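PDB 3IVL: putative zinc protease from Bordetella parapertussis, which probably acts as a zinc-dependent metalloendopeptidase of the peptidase M16 family, this chain being its inactive peptidase domain. Local coordinates for residues G20-A25 against Y188-K193; A25-L30 against L81-A86; S107-P112 against A173-L178; F113-L118 against A165-V170. All blocks are in the same frame, centred on the assembly; numbering follows the deposited sequence.

Interaction 1 of 4, residues G20-A25 against Y188-K193; sequences GTPLVA and YIPTEK
Leu23 and Tyr188 face each other as an antiparallel hydrogen-bonded pair, and each satisfies both main-chain polar groups of the other. Leu23 N donates to Tyr188 O at 2.9 Å, while Tyr188 N returns a shorter bond of 2.7 Å to Leu23 O, nearly straight at the hydrogen (165°). Tyr188 O has a further neighbour, the CA-H of Pro22, with Pro22 CA 3.2 Å from that oxygen. Beyond this pair the partners change in kind. Pro190 has no N-H to continue the pairing, and van der Waals contact takes over: Pro190 sets its CD 3.8 Å from Pro22 CA, and its CG 3.4 Å from Gly20 O. The phenol ring of Tyr188 belongs to the same cluster. With CG anti to the backbone N (chi1 160°), the ring turns along its own chain, and Pro190 CD sits 4.1 Å above the plane of the Tyr188 ring, over its centre. On its far flank, segment 20-25 finds other partners. Pro22 bonds through its backbone to Leu88, just past the end of strand 81-87, and Val24 to Ala86 within it; Thr21 OG1 is hydrogen-bonded to Leu88 O and Gln87 OE1. Strand 23-29 is thus held between strands 81-87 and 183-188, the latter an outermost strand of the four-stranded antiparallel sheet within this chain. The chemistry implies that regular pairing with 188-193 stops at one reciprocal pair of bonds: beyond it Pro22 and Pro190 keep the two segments together by contact of ring carbons with carbonyl oxygens and with each other.

Interaction 2 of 4, residues A25-L30 against L81-A86; sequences AAMYHL and LAMFGA
A methyl group centred on an imidazole marks this strand pair: Leu81 CD1 lies 3.6 Å from the centroid of the His29 ring, only 8° off the ring normal, a CH-pi contact over one face. The His29 side chain reaches it with CG anti to the carbonyl carbon (chi1 -73°), running alongside Leu81 in the same direction. Leu81 also sets its CG 4.1 Å from Met27 CB. Met27 and Met83, both selenomethionines, lie side by side farther along this face, but the placement of their ends is doubtful. On the other face, Tyr28 CE2 and Phe84 CD2 meet obliquely at 4.3 Å, and Leu30 brings CD2 to 4.0 Å from Ala82 CB. Helices 37-48 and 94-105 cover this side, and Tyr28 OH is hydrogen-bonded to Glu106 OE2. Between the faces run two central strands of the antiparallel sheet, their directions 169° apart. Ala26 and Phe84 exchange both main-chain bonds, with Ala26 N to Phe84 O at 2.8 Å; Tyr28 and Ala82 do likewise, Ala82 N meeting Tyr28 O at 2.9 Å. Four backbone bonds therefore satisfy the inward N-H and C=O groups of these four residues, while the side-chain contacts across the strands are van der Waals and CH-pi, so the sheet can present a mostly apolar surface to its helices without stranding those main-chain groups.

Interaction 3 of 4, residues S107-P112 against A173-L178; sequences SLSSKP and AAVAYL
Val175 and Leu108 make the centre of this contact, in which the last turn of helix 167-177 packs on the link between helices 94-105 and 115-134, in the helical layer of this M16 domain. Val175 sets both methyls against Leu108 and Ser109. CG2 lies 3.9 Å from Leu108 CB, and CG1, anti to the backbone N (chi1 167°), comes within 3.6 Å of Ser109 OG. Leu108 extends farther along the helix, where its CD1 touches Leu178 CD1 at 3.9 Å and Ala174 CB at 4.2 Å; the side chains of Leu108 and Leu178 cross obliquely. All of these meetings are van der Waals contacts.

In the next shell, Ala174 and Leu178 are backed by Ala44 and Leu48 of helix 37-48, and Phe113 fills in beside both Leu108 and Ala174. Gln171 NE2 adds a weak hydrogen bond to Leu108 O. The outer side of the contact meets the second subunit, whose Glu116 packs on Ser109 and whose Gln115 packs on Val175. Leu178 has already left helical backbone angles, yet its N still bonds to Ala174 O, at 3.0 Å.

Interaction 4 of 4, residues F113-L118 against A165-V170; sequences FSQEEL and AKLDDV
Leu167, the first residue of helix 167-177, has the largest surface buried here and inserts its branched end against the start of helix 115-134. Its CG stands anti to the backbone N (chi1 174°), which carries both methyls toward the carbonyls that precede that helix: CD1 lies 3.6 Å from Ser114 O, and CD2 3.7 Å from Phe113 O. The same CD1 rests 3.8 Å from Phe113 CB. Gln115 bends at chi2 to lay NE2 3.4 Å from Leu167 CB, on the exposed side.

The turn that receives Leu167 is shaped by a capping box. Ser114 is the N-cap of helix 115-134, its OG accepting from Glu117 N at 2.8 Å, while Glu117 OE2 accepts from Ser114 N and also forms a salt bridge with Arg55.

Leu118, one turn into the helix, comes next in buried surface. It reaches the backbone at the start of the other helix with CD1, 3.8 Å from Leu167 N, and places CD2 4.1 Å from Val170 CG2. Phe113 approaches the other branch of Val170: the two side chains cross at about a right angle, the ring meeting CG1 through its CD2. Phe113 also packs on Ala44, Ile47 and Leu48 of helix 37-48.

Interactions 1 and 2 share Ala25 and strand 23-29, which they join to its two neighbours in the antiparallel sheet; their centres are 18 Å apart. Interactions 3 and 4, 12 Å apart between centres, both use helix 167-177 and meet where Phe113 packs on Ala174 and Leu108. Interactions 2 and 3, 14 Å apart between centres, touch where Tyr28 packs on Leu178 and Tyr177, at the end of helix 167-177. Interaction 1 lies about 35 Å from interaction 4, centre to centre, on the opposite side of the chain's centre. Along the chain, interaction 1 encloses the other three, interaction 2 closes before interaction 3 opens, and interaction 4 is nested within interaction 3. The late strand 183-188 thus completes a sheet begun near the N-terminus.

Interaction 1 of 4, residues G20-A25 against Y188-K193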
loop_
_atom_site.group_PDB
_atom_site.type_symbol
_atom_site.label_atom_id
_atom_site.label_comp_id
_atom_site.label_asym_id
_atom_site.label_seq_id
_atom_site.Cartn_x
_atom_site.Cartn_y
_atom_site.Cartn_z
ATOM N N GLY A 20 -30.399 11.127 17.089
ATOM C CA GLY A 20 -29.040 11.166 16.634
ATOM C C GLY A 20 -28.868 10.615 15.245
ATOM O O GLY A 20 -29.622 9.834 14.799
ATOM N N THR A 21 -27.860 11.082 14.557
ATOM C CA THR A 21 -27.471 10.521 13.290
ATOM C C THR A 21 -26.265 9.640 13.432
ATOM O O THR A 21 -25.533 9.740 14.383
ATOM C CB THR A 21 -27.215 11.582 12.240
ATOM O OG1 THR A 21 -26.106 12.367 12.617
ATOM C CG2 THR A 21 -28.391 12.458 12.095
ATOM N N PRO A 22 -26.065 8.781 12.459
ATOM C CA PRO A 22 -24.990 7.802 12.485
ATOM C C PRO A 22 -23.627 8.422 12.365
ATOM O O PRO A 22 -23.479 9.474 11.852
ATOM C CB PRO A 22 -25.290 6.949 11.267
ATOM C CG PRO A 22 -26.676 7.232 10.946
ATOM C CD PRO A 22 -26.845 8.641 11.241
ATOM N N LEU A 23 -22.652 7.790 12.957
ATOM C CA LEU A 23 -21.270 8.153 12.750
ATOM C C LEU A 23 -20.481 6.915 12.398
ATOM O O LEU A 23 -20.642 5.918 13.032
ATOM C CB LEU A 23 -20.744 8.896 13.968
ATOM C CG LEU A 23 -19.448 8.581 14.688
ATOM C CD1 LEU A 23 -18.290 8.441 13.806
ATOM C CD2 LEU A 23 -19.194 9.657 15.639
ATOM N N VAL A 24 -19.663 6.976 11.365
ATOM C CA VAL A 24 -18.814 6.245 10.904
ATOM C C VAL A 24 -17.358 6.415 11.282
ATOM O O VAL A 24 -16.996 7.557 11.312
ATOM C CB VAL A 24 -19.089 6.229 9.392
ATOM C CG1 VAL A 24 -17.827 6.256 8.576
ATOM C CG2 VAL A 24 -20.044 5.079 9.035
ATOM N N ALA A 25 -16.613 5.382 11.608
ATOM C CA ALA A 25 -15.208 5.567 11.955
ATOM C C ALA A 25 -14.258 4.539 11.386
ATOM O O ALA A 25 -14.623 3.423 11.188
ATOM C CB ALA A 25 -15.047 5.637 13.437
ATOM N N TYR A 188 -21.477 3.852 14.530
ATOM C CA TYR A 188 -22.412 4.082 15.600
ATOM C C TYR A 188 -23.699 4.474 14.953
ATOM O O TYR A 188 -23.803 5.501 14.348
ATOM C CB TYR A 188 -21.934 5.192 16.527
ATOM C CG TYR A 188 -23.012 5.826 17.356
ATOM C CD1 TYR A 188 -23.900 5.064 18.042
ATOM C CD2 TYR A 188 -23.148 7.185 17.428
ATOM C CE1 TYR A 188 -24.867 5.618 18.786
ATOM C CE2 TYR A 188 -24.121 7.753 18.182
ATOM C CZ TYR A 188 -24.986 6.959 18.852
ATOM O OH TYR A 188 -25.983 7.452 19.600
ATOM N N ILE A 189 -24.685 3.620 15.083
ATOM C CA ILE A 189 -25.970 3.886 14.497
ATOM C C ILE A 189 -27.010 4.017 15.581
ATOM O O ILE A 189 -27.231 3.099 16.311
ATOM C CB ILE A 189 -26.356 2.747 13.597
ATOM C CG1 ILE A 189 -25.429 2.687 12.410
ATOM C CG2 ILE A 189 -27.739 2.891 13.116
ATOM C CD1 ILE A 189 -25.106 1.322 12.014
ATOM N N PRO A 190 -27.643 5.169 15.690
ATOM C CA PRO A 190 -28.650 5.338 16.717
ATOM C C PRO A 190 -29.831 4.483 16.387
ATOM O O PRO A 190 -30.175 4.352 15.241
ATOM C CB PRO A 190 -28.992 6.809 16.613
ATOM C CG PRO A 190 -27.781 7.422 16.220
ATOM C CD PRO A 190 -27.096 6.457 15.286
ATOM N N THR A 191 -30.429 3.873 17.380
ATOM C CA THR A 191 -31.603 3.064 17.126
ATOM C C THR A 191 -32.785 3.940 16.779
ATOM O O THR A 191 -32.994 4.961 17.390
ATOM C CB THR A 191 -31.930 2.180 18.283
ATOM O OG1 THR A 191 -31.454 2.779 19.474
ATOM C CG2 THR A 191 -31.240 0.845 18.100
ATOM N N GLU A 192 -33.504 3.541 15.748
ATOM C CA GLU A 192 -34.633 4.300 15.273
ATOM C C GLU A 192 -35.814 4.162 16.213
ATOM O O GLU A 192 -36.159 3.089 16.642
ATOM C CB GLU A 192 -35.015 3.870 13.869
ATOM C CG GLU A 192 -34.082 4.378 12.818
ATOM C CD GLU A 192 -34.562 4.072 11.429
ATOM O OE1 GLU A 192 -35.197 3.021 11.236
ATOM O OE2 GLU A 192 -34.295 4.864 10.517
ATOM N N LYS A 193 -36.416 5.273 16.556
ATOM C CA LYS A 193 -37.586 5.217 17.356
ATOM C C LYS A 193 -38.659 4.636 16.487
ATOM O O LYS A 193 -38.661 4.808 15.299
ATOM C CB LYS A 193 -37.951 6.600 17.816
ATOM C CG LYS A 193 -37.192 7.052 18.997
ATOM C CD LYS A 193 -36.760 8.453 18.791
ATOM C CE LYS A 193 -35.272 8.546 18.588
ATOM N NZ LYS A 193 -34.636 9.104 19.781
#

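Interaction 2 of 4, residues A25-L30 against L81-A86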
loop_
_atom_site.group_PDB
_atom_site.type_symbol
_atom_site.label_atom_id
_atom_site.label_comp_id
_atom_site.label_asym_id
_atom_site.label_seq_id
_atom_site.Cartn_x
_atom_site.Cartn_y
_atom_site.Cartn_z
ATOM N N ALA A 25 -16.613 5.382 11.608
ATOM C CA ALA A 25 -15.208 5.567 11.955
ATOM C C ALA A 25 -14.258 4.539 11.386
ATOM O O ALA A 25 -14.623 3.423 11.188
ATOM C CB ALA A 25 -15.047 5.637 13.437
ATOM N N ALA A 26 -13.025 4.959 11.181
ATOM C CA ALA A 26 -11.898 4.122 10.850
ATOM C C ALA A 26 -10.718 4.208 11.840
ATOM O O ALA A 26 -10.201 5.254 12.095
ATOM C CB ALA A 26 -11.436 4.465 9.513
HETATM N N MSE A 27 -10.310 3.070 12.363
HETATM C CA MSE A 27 -9.214 2.939 13.284
HETATM C C MSE A 27 -8.060 2.108 12.731
HETATM O O MSE A 27 -8.244 1.047 12.203
HETATM C CB MSE A 27 -9.688 2.280 14.554
HETATM C CG MSE A 27 -10.598 3.088 15.361
HETATM SE SE MSE A 27 -12.368 2.555 15.231
HETATM C CE MSE A 27 -12.823 2.809 16.986
ATOM N N TYR A 28 -6.865 2.608 12.907
ATOM C CA TYR A 28 -5.690 1.931 12.482
ATOM C C TYR A 28 -4.744 1.737 13.636
ATOM O O TYR A 28 -4.542 2.619 14.389
ATOM C CB TYR A 28 -5.034 2.763 11.447
ATOM C CG TYR A 28 -5.898 3.049 10.285
ATOM C CD1 TYR A 28 -5.768 2.337 9.121
ATOM C CD2 TYR A 28 -6.840 4.031 10.332
ATOM C CE1 TYR A 28 -6.556 2.604 8.035
ATOM C CE2 TYR A 28 -7.619 4.309 9.260
ATOM C CZ TYR A 28 -7.476 3.588 8.106
ATOM O OH TYR A 28 -8.253 3.851 7.057
ATOM N N HIS A 29 -4.166 0.565 13.764
ATOM C CA HIS A 29 -3.158 0.318 14.760
ATOM C C HIS A 29 -1.870 1.036 14.519
ATOM O O HIS A 29 -1.477 1.251 13.422
ATOM C CB HIS A 29 -2.915 -1.145 14.956
ATOM C CG HIS A 29 -4.019 -1.813 15.677
ATOM N ND1 HIS A 29 -5.261 -1.971 15.126
ATOM C CD2 HIS A 29 -4.093 -2.312 16.920
ATOM C CE1 HIS A 29 -6.051 -2.549 15.996
ATOM N NE2 HIS A 29 -5.365 -2.770 17.091
ATOM N N LEU A 30 -1.249 1.399 15.617
ATOM C CA LEU A 30 -0.076 2.239 15.634
ATOM C C LEU A 30 1.114 1.487 16.170
ATOM O O LEU A 30 0.968 0.557 16.903
ATOM C CB LEU A 30 -0.315 3.448 16.511
ATOM C CG LEU A 30 -1.389 4.444 16.117
ATOM C CD1 LEU A 30 -1.635 5.386 17.214
ATOM C CD2 LEU A 30 -1.017 5.177 14.909
ATOM N N LEU A 81 -3.882 3.445 18.935
ATOM C CA LEU A 81 -4.792 3.459 17.827
ATOM C C LEU A 81 -4.930 4.841 17.317
ATOM O O LEU A 81 -4.896 5.746 18.064
ATOM C CB LEU A 81 -6.137 3.049 18.347
ATOM C CG LEU A 81 -7.052 2.101 17.629
ATOM C CD1 LEU A 81 -6.374 0.851 17.250
ATOM C CD2 LEU A 81 -8.196 1.818 18.528
ATOM N N ALA A 82 -5.130 4.994 16.031
ATOM C CA ALA A 82 -5.543 6.236 15.439
ATOM C C ALA A 82 -6.989 6.106 15.017
ATOM O O ALA A 82 -7.409 5.085 14.558
ATOM C CB ALA A 82 -4.706 6.570 14.309
HETATM N N MSE A 83 -7.757 7.141 15.251
HETATM C CA MSE A 83 -9.159 7.111 14.939
HETATM C C MSE A 83 -9.566 8.265 14.094
HETATM O O MSE A 83 -9.188 9.362 14.361
HETATM C CB MSE A 83 -9.950 7.087 16.222
HETATM C CG MSE A 83 -11.420 7.239 16.051
HETATM SE SE MSE A 83 -12.366 6.769 17.591
HETATM C CE MSE A 83 -12.524 4.962 17.333
ATOM N N PHE A 84 -10.323 8.004 13.053
ATOM C CA PHE A 84 -10.879 9.045 12.230
ATOM C C PHE A 84 -12.354 8.799 12.046
ATOM O O PHE A 84 -12.757 7.696 11.845
ATOM C CB PHE A 84 -10.204 9.104 10.888
ATOM C CG PHE A 84 -8.748 9.324 10.940
ATOM C CD1 PHE A 84 -8.234 10.561 10.914
ATOM C CD2 PHE A 84 -7.890 8.291 10.942
ATOM C CE1 PHE A 84 -6.916 10.755 10.937
ATOM C CE2 PHE A 84 -6.566 8.510 10.968
ATOM C CZ PHE A 84 -6.093 9.750 10.946
ATOM N N GLY A 85 -13.160 9.836 12.132
ATOM C CA GLY A 85 -14.596 9.677 12.118
ATOM C C GLY A 85 -15.403 10.686 11.338
ATOM O O GLY A 85 -14.949 11.754 11.089
ATOM N N ALA A 86 -16.590 10.309 10.928
ATOM C CA ALA A 86 -17.481 11.193 10.237
ATOM C C ALA A 86 -18.870 11.133 10.837
ATOM O O ALA A 86 -19.431 10.086 10.979
ATOM C CB ALA A 86 -17.518 10.848 8.813
#

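Interaction 3 of 4, residues S107-P112 against A173-L178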
loop_
_atom_site.group_PDB
_atom_site.type_symbol
_atom_site.label_atom_id
_atom_site.label_comp_id
_atom_site.label_asym_id
_atom_site.label_seq_id
_atom_site.Cartn_x
_atom_site.Cartn_y
_atom_site.Cartn_z
ATOM N N SER A 107 -4.875 6.658 0.639
ATOM C CA SER A 107 -4.418 7.080 -0.660
ATOM C C SER A 107 -3.336 8.117 -0.627
ATOM O O SER A 107 -3.188 8.844 -1.562
ATOM C CB SER A 107 -5.583 7.621 -1.467
ATOM O OG SER A 107 -6.439 6.569 -1.845
ATOM N N LEU A 108 -2.591 8.219 0.452
ATOM C CA LEU A 108 -1.608 9.281 0.535
ATOM C C LEU A 108 -0.434 9.148 -0.423
ATOM O O LEU A 108 0.180 10.120 -0.780
ATOM C CB LEU A 108 -1.213 9.580 1.970
ATOM C CG LEU A 108 -2.448 9.973 2.754
ATOM C CD1 LEU A 108 -2.318 9.502 4.152
ATOM C CD2 LEU A 108 -2.709 11.444 2.665
ATOM N N SER A 109 -0.193 7.934 -0.875
ATOM C CA SER A 109 0.842 7.667 -1.863
ATOM C C SER A 109 0.544 8.442 -3.111
ATOM O O SER A 109 1.422 9.032 -3.672
ATOM C CB SER A 109 0.811 6.210 -2.248
ATOM O OG SER A 109 1.797 5.485 -1.593
ATOM N N SER A 110 -0.716 8.457 -3.511
ATOM C CA SER A 110 -1.224 9.311 -4.588
ATOM C C SER A 110 -1.147 10.788 -4.311
ATOM O O SER A 110 -0.945 11.561 -5.205
ATOM C CB SER A 110 -2.646 8.932 -4.960
ATOM O OG SER A 110 -2.854 7.571 -4.700
ATOM N N LYS A 111 -1.333 11.199 -3.077
ATOM C CA LYS A 111 -1.136 12.599 -2.750
ATOM C C LYS A 111 -0.278 12.806 -1.509
ATOM O O LYS A 111 -0.701 12.559 -0.409
ATOM C CB LYS A 111 -2.476 13.296 -2.583
ATOM N N PRO A 112 0.927 13.287 -1.724
ATOM C CA PRO A 112 1.898 13.531 -0.672
ATOM C C PRO A 112 1.564 14.708 0.180
ATOM O O PRO A 112 0.948 15.589 -0.342
ATOM C CB PRO A 112 3.152 13.837 -1.471
ATOM C CG PRO A 112 2.925 13.156 -2.835
ATOM C CD PRO A 112 1.555 12.584 -2.843
ATOM N N ALA A 173 5.598 7.253 7.031
ATOM C CA ALA A 173 4.854 6.614 8.101
ATOM C C ALA A 173 3.366 6.590 7.887
ATOM O O ALA A 173 2.742 5.642 8.198
ATOM C CB ALA A 173 5.173 7.190 9.402
ATOM N N ALA A 174 2.817 7.665 7.390
ATOM C CA ALA A 174 1.408 7.691 7.169
ATOM C C ALA A 174 1.013 6.622 6.167
ATOM O O ALA A 174 0.133 5.843 6.410
ATOM C CB ALA A 174 1.016 9.011 6.680
ATOM N N VAL A 175 1.732 6.558 5.068
ATOM C CA VAL A 175 1.472 5.580 4.046
ATOM C C VAL A 175 1.630 4.137 4.489
ATOM O O VAL A 175 0.957 3.303 4.009
ATOM C CB VAL A 175 2.250 5.859 2.797
ATOM C CG1 VAL A 175 2.194 4.709 1.927
ATOM C CG2 VAL A 175 1.679 7.026 2.098
ATOM N N ALA A 176 2.548 3.844 5.372
ATOM C CA ALA A 176 2.682 2.513 5.923
ATOM C C ALA A 176 1.601 1.999 6.825
ATOM O O ALA A 176 1.317 0.833 6.819
ATOM C CB ALA A 176 3.987 2.360 6.588
ATOM N N TYR A 177 1.066 2.849 7.673
ATOM C CA TYR A 177 0.078 2.405 8.630
ATOM C C TYR A 177 -1.363 2.646 8.237
ATOM O O TYR A 177 -2.224 1.983 8.712
ATOM C CB TYR A 177 0.371 2.996 9.990
ATOM C CG TYR A 177 1.586 2.423 10.614
ATOM C CD1 TYR A 177 1.499 1.375 11.475
ATOM C CD2 TYR A 177 2.827 2.914 10.320
ATOM C CE1 TYR A 177 2.600 0.846 12.026
ATOM C CE2 TYR A 177 3.930 2.380 10.871
ATOM C CZ TYR A 177 3.804 1.356 11.721
ATOM O OH TYR A 177 4.879 0.809 12.270
ATOM N N LEU A 178 -1.606 3.615 7.380
ATOM C CA LEU A 178 -2.945 3.885 6.926
ATOM C C LEU A 178 -3.277 3.014 5.737
ATOM O O LEU A 178 -3.175 3.407 4.627
ATOM C CB LEU A 178 -3.099 5.352 6.601
ATOM C CG LEU A 178 -2.857 6.251 7.796
ATOM C CD1 LEU A 178 -3.096 7.660 7.470
ATOM C CD2 LEU A 178 -3.689 5.819 8.946
#

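Interaction 4 of 4, residues F113-L118 against A165-V170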
loop_
_atom_site.group_PDB
_atom_site.type_symbol
_atom_site.label_atom_id
_atom_site.label_comp_id
_atom_site.label_asym_id
_atom_site.label_seq_id
_atom_site.Cartn_x
_atom_site.Cartn_y
_atom_site.Cartn_z
ATOM N N PHE A 113 1.991 14.708 1.442
ATOM C CA PHE A 113 1.822 15.825 2.330
ATOM C C PHE A 113 2.791 16.873 1.872
ATOM O O PHE A 113 3.755 16.576 1.212
ATOM C CB PHE A 113 2.168 15.474 3.777
ATOM C CG PHE A 113 1.213 14.571 4.449
ATOM C CD1 PHE A 113 -0.100 14.872 4.543
ATOM C CD2 PHE A 113 1.656 13.426 5.051
ATOM C CE1 PHE A 113 -0.927 14.045 5.167
ATOM C CE2 PHE A 113 0.819 12.621 5.669
ATOM C CZ PHE A 113 -0.464 12.921 5.727
ATOM N N SER A 114 2.547 18.086 2.302
ATOM C CA SER A 114 3.303 19.220 1.915
ATOM C C SER A 114 4.016 19.790 3.105
ATOM O O SER A 114 3.630 19.561 4.212
ATOM C CB SER A 114 2.337 20.253 1.421
ATOM O OG SER A 114 2.025 21.138 2.449
ATOM N N GLN A 115 5.072 20.541 2.869
ATOM C CA GLN A 115 5.816 21.106 3.957
ATOM C C GLN A 115 4.907 22.008 4.647
ATOM O O GLN A 115 5.063 22.249 5.809
ATOM C CB GLN A 115 7.022 21.901 3.521
ATOM C CG GLN A 115 8.323 21.203 3.648
ATOM C CD GLN A 115 8.747 20.867 5.047
ATOM O OE1 GLN A 115 8.832 21.698 5.903
ATOM N NE2 GLN A 115 9.069 19.636 5.255
ATOM N N GLU A 116 3.998 22.591 3.907
ATOM C CA GLU A 116 3.133 23.550 4.530
ATOM C C GLU A 116 2.271 22.850 5.552
ATOM O O GLU A 116 2.071 23.324 6.644
ATOM C CB GLU A 116 2.265 24.265 3.508
ATOM N N GLU A 117 1.745 21.716 5.147
ATOM C CA GLU A 117 0.910 20.948 5.992
ATOM C C GLU A 117 1.701 20.485 7.237
ATOM O O GLU A 117 1.230 20.633 8.316
ATOM C CB GLU A 117 0.354 19.784 5.200
ATOM C CG GLU A 117 -0.807 20.106 4.245
ATOM C CD GLU A 117 -1.109 18.966 3.297
ATOM O OE1 GLU A 117 -2.267 18.546 3.133
ATOM O OE2 GLU A 117 -0.170 18.458 2.714
ATOM N N LEU A 118 2.918 19.983 7.084
ATOM C CA LEU A 118 3.710 19.533 8.220
ATOM C C LEU A 118 4.046 20.606 9.223
ATOM O O LEU A 118 3.922 20.442 10.396
ATOM C CB LEU A 118 5.011 18.938 7.711
ATOM C CG LEU A 118 5.738 17.871 8.523
ATOM C CD1 LEU A 118 7.196 17.966 8.405
ATOM C CD2 LEU A 118 5.332 17.786 9.931
ATOM N N ALA A 165 11.268 15.896 12.981
ATOM C CA ALA A 165 10.631 15.164 11.891
ATOM C C ALA A 165 10.721 15.835 10.548
ATOM O O ALA A 165 10.596 17.017 10.432
ATOM C CB ALA A 165 9.215 14.832 12.207
ATOM N N LYS A 166 10.933 15.012 9.545
ATOM C CA LYS A 166 11.069 15.424 8.175
ATOM C C LYS A 166 9.870 14.966 7.427
ATOM O O LYS A 166 9.298 13.974 7.771
ATOM C CB LYS A 166 12.274 14.775 7.564
ATOM C CG LYS A 166 13.507 15.480 7.846
ATOM C CD LYS A 166 14.542 14.521 8.153
ATOM C CE LYS A 166 15.685 14.684 7.253
ATOM N NZ LYS A 166 16.876 14.163 7.910
ATOM N N LEU A 167 9.525 15.678 6.375
ATOM C CA LEU A 167 8.310 15.436 5.644
ATOM C C LEU A 167 8.266 14.050 5.061
ATOM O O LEU A 167 7.271 13.405 5.110
ATOM C CB LEU A 167 8.153 16.466 4.557
ATOM C CG LEU A 167 7.001 16.268 3.615
ATOM C CD1 LEU A 167 5.763 16.619 4.300
ATOM C CD2 LEU A 167 7.217 17.160 2.467
ATOM N N ASP A 168 9.372 13.578 4.548
ATOM C CA ASP A 168 9.409 12.230 4.049
ATOM C C ASP A 168 9.175 11.197 5.113
ATOM O O ASP A 168 8.641 10.152 4.829
ATOM C CB ASP A 168 10.686 11.936 3.280
ATOM N N ASP A 169 9.636 11.457 6.321
ATOM C CA ASP A 169 9.390 10.534 7.390
ATOM C C ASP A 169 7.927 10.450 7.720
ATOM O O ASP A 169 7.391 9.391 7.863
ATOM C CB ASP A 169 10.141 10.948 8.646
ATOM C CG ASP A 169 11.629 10.894 8.499
ATOM O OD1 ASP A 169 12.137 10.200 7.621
ATOM O OD2 ASP A 169 12.295 11.558 9.300
ATOM N N VAL A 170 7.298 11.592 7.850
ATOM C CA VAL A 170 5.882 11.644 8.097
ATOM C C VAL A 170 5.124 11.036 6.933
ATOM O O VAL A 170 4.230 10.259 7.101
ATOM C CB VAL A 170 5.421 13.086 8.242
ATOM C CG1 VAL A 170 3.972 13.165 8.453
ATOM C CG2 VAL A 170 6.139 13.763 9.334
#